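Local structure of exopolyphosphatase (Cytophaga hutchinsonii, 3MDQ) at residues A112-A115 and E116-R120; V303-T306 and M307-G310. The protein probably hydrolyses inorganic polyphosphate from the chain end, releasing orthophosphate, as an exopolyphosphatase of the Ppx/GppA family with the actin-like ATPase fold. All coordinates share one frame; numbering follows the deposited sequence.

Contact 1 (A112-A115 and E116-R120); sequences AREA and ELIFR
Arg113 and Glu116 are joined by an i to i+3 salt bridge on helix 111-125 of this Ppx/GppA phosphatase, a member of the actin-like ATPase clan. Arg113 NH1 donates to Glu116 OE1 at 2.9 Å, and the carboxylate oxygen lies close to the guanidinium plane. That oxygen is approached on its anti side, with the two planar groups turned 73° from each other, so the pair shares a single bond instead of a two-pronged one. The Arg113 chain starts out with CG opposite the backbone N and then bends about the CB-CG bond (chi2 61°), which brings its end forward along the helix, beside Glu116 and Leu117. Glu116 OE2 takes Lys156 of strand 153-159 as a second partner, while Arg113 NE donates to the carbonyl of Val313, so both side chains also link the helix to that strand and to the Val313 segment.

Leu117 lies one turn on from Arg113. Its CD2 sits over one face of the guanidinium, off-centre toward the rim and 3.7 Å from NH2, and its CD1 approaches Arg113 CG at 4.1 Å. An alanine in place of Arg113 would remove the guanidinium, and would probably leave Glu116 OE1 without its charged mate, Leu117 CD2 without the flat group it packs against and the Val313 carbonyl without this donor.

Glu114 and Ile118 run side by side on another side of the helix. The glutamate is fully extended, its OE1 held by a salt bridge to Arg86 and its side chain about 4 Å from a bound sulfate, probably from the crystallisation liquor. Between the two side chains, Glu114 CG touches Ile118 CD1 at 3.8 Å, and Ile118 CG1 packs 3.2 Å from Glu114 O, the same carbonyl oxygen that accepts the hydrogen bond from Ile118 N at 2.9 Å.

Contact 2 (V303-T306 and M307-G310); sequences VLYT and MLDG
Leu308 CD1 reaches back along helix 299-309 to two side chains of the preceding turn, lying 4.0 Å from Leu304 CD1 and 4.0 Å from Tyr305 CD1. Leu304 is turned with CG opposite its backbone N (chi1 170°), which brings its CD1 to that of Leu308, the two side chains crossing at a slant. Val303 and Met307, a selenomethionine, lie side by side, CG1 of the valine 4.0 Å from SE. Beneath these apolar pairs, regular backbone bonds run from Met307 N to Val303 O and from Leu308 N to Leu304 O; the last, from Asp309 N to Tyr305 O, is more bent, at 147°.

Farther out, Leu304, Met307 and Leu308 all rest on Ile6 of strand 5-11, and Leu304 and Leu308 also meet strand 15-24. Thr306 OG1 is hydrogen-bonded to Gly302 O within the helix, Tyr305 OH is hydrogen-bonded to a glycerol, probably from the crystallisation liquor, and the Asp309 carboxylate has its partner in Arg120 of helix 111-125. Gly310 N donates to Met307 O at 3.0 Å, and its positive phi of 80° turns the chain out of the helix, ending it in a Schellman motif.

How the contacts relate
Contact 1 comes first along the chain, on helix 111-125, and contact 2 much later, on helix 299-309; their centres are about 12 Å apart. The two helices touch directly. Arg120 NE forms a 2.8 Å salt bridge with Asp309 OD2, Leu117 CD2 packs on Thr306 OG1, and Arg120 CG packs on Thr306 OG1 and its CZ on Tyr305 CB. Contact 1 faces the six-stranded sheet through strands 143-148 and 153-159, whereas contact 2 faces the five-stranded sheet through strands 5-11 and 15-24. Their contact thus links the two sheets, consistent with a place between the two halves of the actin-like fold.

Contact 1 (A112-A115 and E116-R120)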
loop_
_atom_site.group_PDB
_atom_site.type_symbol
_atom_site.label_atom_id
_atom_site.label_comp_id
_atom_site.label_asym_id
_atom_site.label_seq_id
_atom_site.Cartn_x
_atom_site.Cartn_y
_atom_site.Cartn_z
ATOM N N ALA A 112 -6.412 -9.463 7.499
ATOM C CA ALA A 112 -5.514 -10.612 7.606
ATOM C C ALA A 112 -5.201 -11.121 6.211
ATOM O O ALA A 112 -4.052 -11.391 5.862
ATOM C CB ALA A 112 -6.107 -11.760 8.510
ATOM N N ARG A 113 -6.240 -11.269 5.386
ATOM C CA ARG A 113 -6.043 -11.852 4.062
ATOM C C ARG A 113 -5.305 -10.889 3.176
ATOM O O ARG A 113 -4.451 -11.290 2.376
ATOM C CB ARG A 113 -7.386 -12.155 3.422
ATOM C CG ARG A 113 -7.310 -12.872 2.092
ATOM C CD ARG A 113 -6.643 -14.200 2.239
ATOM N NE ARG A 113 -6.494 -14.889 0.947
ATOM C CZ ARG A 113 -5.464 -15.672 0.655
ATOM N NH1 ARG A 113 -4.476 -15.829 1.501
ATOM N NH2 ARG A 113 -5.376 -16.259 -0.534
ATOM N N GLU A 114 -5.604 -9.598 3.311
ATOM C CA GLU A 114 -4.862 -8.544 2.601
ATOM C C GLU A 114 -3.341 -8.643 2.914
ATOM O O GLU A 114 -2.500 -8.602 2.012
ATOM C CB GLU A 114 -5.395 -7.150 2.987
ATOM C CG GLU A 114 -4.758 -6.014 2.271
ATOM C CD GLU A 114 -5.333 -4.652 2.665
ATOM O OE1 GLU A 114 -6.163 -4.598 3.600
ATOM O OE2 GLU A 114 -4.921 -3.608 2.058
ATOM N N ALA A 115 -3.024 -8.813 4.179
ATOM C CA ALA A 115 -1.635 -8.961 4.575
ATOM C C ALA A 115 -0.977 -10.186 3.922
ATOM O O ALA A 115 0.161 -10.123 3.415
ATOM C CB ALA A 115 -1.535 -9.032 6.101
ATOM N N GLU A 116 -1.679 -11.306 3.936
ATOM C CA GLU A 116 -1.156 -12.537 3.309
ATOM C C GLU A 116 -0.863 -12.323 1.834
ATOM O O GLU A 116 0.162 -12.781 1.291
ATOM C CB GLU A 116 -2.123 -13.695 3.518
ATOM C CG GLU A 116 -2.254 -14.086 4.958
ATOM C CD GLU A 116 -3.427 -14.993 5.221
ATOM O OE1 GLU A 116 -4.252 -15.259 4.328
ATOM O OE2 GLU A 116 -3.550 -15.403 6.389
ATOM N N LEU A 117 -1.807 -11.692 1.135
ATOM C CA LEU A 117 -1.672 -11.513 -0.298
ATOM C C LEU A 117 -0.548 -10.535 -0.601
ATOM O O LEU A 117 0.248 -10.770 -1.510
ATOM C CB LEU A 117 -2.999 -11.051 -0.904
ATOM C CG LEU A 117 -4.138 -12.036 -0.868
ATOM C CD1 LEU A 117 -5.456 -11.302 -1.151
ATOM C CD2 LEU A 117 -3.911 -13.174 -1.901
ATOM N N ILE A 118 -0.460 -9.446 0.152
ATOM C CA ILE A 118 0.663 -8.515 0.004
ATOM C C ILE A 118 1.989 -9.280 0.130
ATOM O O ILE A 118 2.908 -9.100 -0.694
ATOM C CB ILE A 118 0.611 -7.383 1.024
ATOM C CG1 ILE A 118 -0.550 -6.442 0.663
ATOM C CG2 ILE A 118 1.964 -6.641 1.082
ATOM C CD1 ILE A 118 -1.004 -5.540 1.812
ATOM N N PHE A 119 2.103 -10.108 1.159
ATOM C CA PHE A 119 3.379 -10.819 1.372
ATOM C C PHE A 119 3.717 -11.776 0.232
ATOM O O PHE A 119 4.907 -11.936 -0.108
ATOM C CB PHE A 119 3.433 -11.540 2.718
ATOM C CG PHE A 119 4.826 -11.826 3.207
ATOM C CD1 PHE A 119 5.666 -10.798 3.621
ATOM C CD2 PHE A 119 5.295 -13.112 3.246
ATOM C CE1 PHE A 119 6.935 -11.054 4.106
ATOM C CE2 PHE A 119 6.580 -13.381 3.769
ATOM C CZ PHE A 119 7.368 -12.376 4.174
ATOM N N ARG A 120 2.707 -12.384 -0.399
ATOM C CA ARG A 120 3.001 -13.205 -1.584
ATOM C C ARG A 120 3.640 -12.358 -2.683
ATOM O O ARG A 120 4.535 -12.842 -3.377
ATOM C CB ARG A 120 1.733 -13.886 -2.111
ATOM C CG ARG A 120 1.936 -14.663 -3.383
ATOM C CD ARG A 120 2.803 -15.903 -3.137
ATOM N NE ARG A 120 3.133 -16.633 -4.365
ATOM C CZ ARG A 120 4.158 -16.372 -5.163
ATOM N NH1 ARG A 120 4.981 -15.360 -4.946
ATOM N NH2 ARG A 120 4.337 -17.139 -6.234
#

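Contact 2 (V303-T306 and M307-G310)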
loop_
_atom_site.group_PDB
_atom_site.type_symbol
_atom_site.label_atom_id
_atom_site.label_comp_id
_atom_site.label_asym_id
_atom_site.label_seq_id
_atom_site.Cartn_x
_atom_site.Cartn_y
_atom_site.Cartn_z
ATOM N N VAL A 303 -2.035 -10.857 -5.456
ATOM C CA VAL A 303 -3.246 -11.467 -6.020
ATOM C C VAL A 303 -2.908 -12.274 -7.285
ATOM O O VAL A 303 -3.309 -13.444 -7.434
ATOM C CB VAL A 303 -4.329 -10.393 -6.270
ATOM C CG1 VAL A 303 -5.463 -10.935 -7.139
ATOM C CG2 VAL A 303 -4.856 -9.834 -4.943
ATOM N N LEU A 304 -2.173 -11.642 -8.210
ATOM C CA LEU A 304 -1.744 -12.300 -9.448
ATOM C C LEU A 304 -1.001 -13.582 -9.152
ATOM O O LEU A 304 -1.336 -14.633 -9.710
ATOM C CB LEU A 304 -0.880 -11.357 -10.269
ATOM C CG LEU A 304 -0.162 -11.965 -11.467
ATOM C CD1 LEU A 304 -1.135 -12.446 -12.545
ATOM C CD2 LEU A 304 0.864 -10.961 -12.021
ATOM N N TYR A 305 -0.011 -13.514 -8.257
ATOM C CA TYR A 305 0.830 -14.698 -8.065
ATOM C C TYR A 305 0.104 -15.793 -7.272
ATOM O O TYR A 305 0.357 -16.975 -7.482
ATOM C CB TYR A 305 2.184 -14.327 -7.479
ATOM C CG TYR A 305 3.104 -13.778 -8.540
ATOM C CD1 TYR A 305 3.778 -14.642 -9.389
ATOM C CD2 TYR A 305 3.263 -12.423 -8.746
ATOM C CE1 TYR A 305 4.607 -14.165 -10.403
ATOM C CE2 TYR A 305 4.080 -11.942 -9.812
ATOM C CZ TYR A 305 4.742 -12.828 -10.601
ATOM O OH TYR A 305 5.563 -12.358 -11.621
ATOM N N THR A 306 -0.831 -15.406 -6.421
ATOM C CA THR A 306 -1.703 -16.360 -5.730
ATOM C C THR A 306 -2.535 -17.105 -6.759
ATOM O O THR A 306 -2.646 -18.330 -6.732
ATOM C CB THR A 306 -2.559 -15.656 -4.648
ATOM O OG1 THR A 306 -1.676 -15.125 -3.666
ATOM C CG2 THR A 306 -3.518 -16.601 -3.974
HETATM N N MSE A 307 -3.066 -16.365 -7.738
HETATM C CA MSE A 307 -3.832 -16.969 -8.854
HETATM C C MSE A 307 -2.949 -17.923 -9.670
HETATM O O MSE A 307 -3.378 -19.016 -10.002
HETATM C CB MSE A 307 -4.434 -15.886 -9.758
HETATM C CG MSE A 307 -5.578 -15.162 -9.085
HETATM SE SE MSE A 307 -6.095 -13.545 -10.089
HETATM C CE MSE A 307 -6.991 -14.521 -11.572
ATOM N N LEU A 308 -1.749 -17.494 -10.018
ATOM C CA LEU A 308 -0.833 -18.320 -10.790
ATOM C C LEU A 308 -0.405 -19.567 -10.002
ATOM O O LEU A 308 -0.160 -20.632 -10.601
ATOM C CB LEU A 308 0.407 -17.524 -11.238
ATOM C CG LEU A 308 0.147 -16.346 -12.212
ATOM C CD1 LEU A 308 1.417 -15.576 -12.525
ATOM C CD2 LEU A 308 -0.544 -16.878 -13.486
ATOM N N ASP A 309 -0.314 -19.463 -8.676
ATOM C CA ASP A 309 -0.012 -20.621 -7.812
ATOM C C ASP A 309 -1.160 -21.642 -7.858
ATOM O O ASP A 309 -0.973 -22.837 -7.472
ATOM C CB ASP A 309 0.190 -20.216 -6.335
ATOM C CG ASP A 309 1.497 -19.471 -6.053
ATOM O OD1 ASP A 309 2.447 -19.425 -6.875
ATOM O OD2 ASP A 309 1.604 -18.886 -4.929
ATOM N N GLY A 310 -2.351 -21.213 -8.284
ATOM C CA GLY A 310 -3.566 -22.036 -8.195
ATOM C C GLY A 310 -4.226 -22.052 -6.828
ATOM O O GLY A 310 -4.746 -23.111 -6.377
#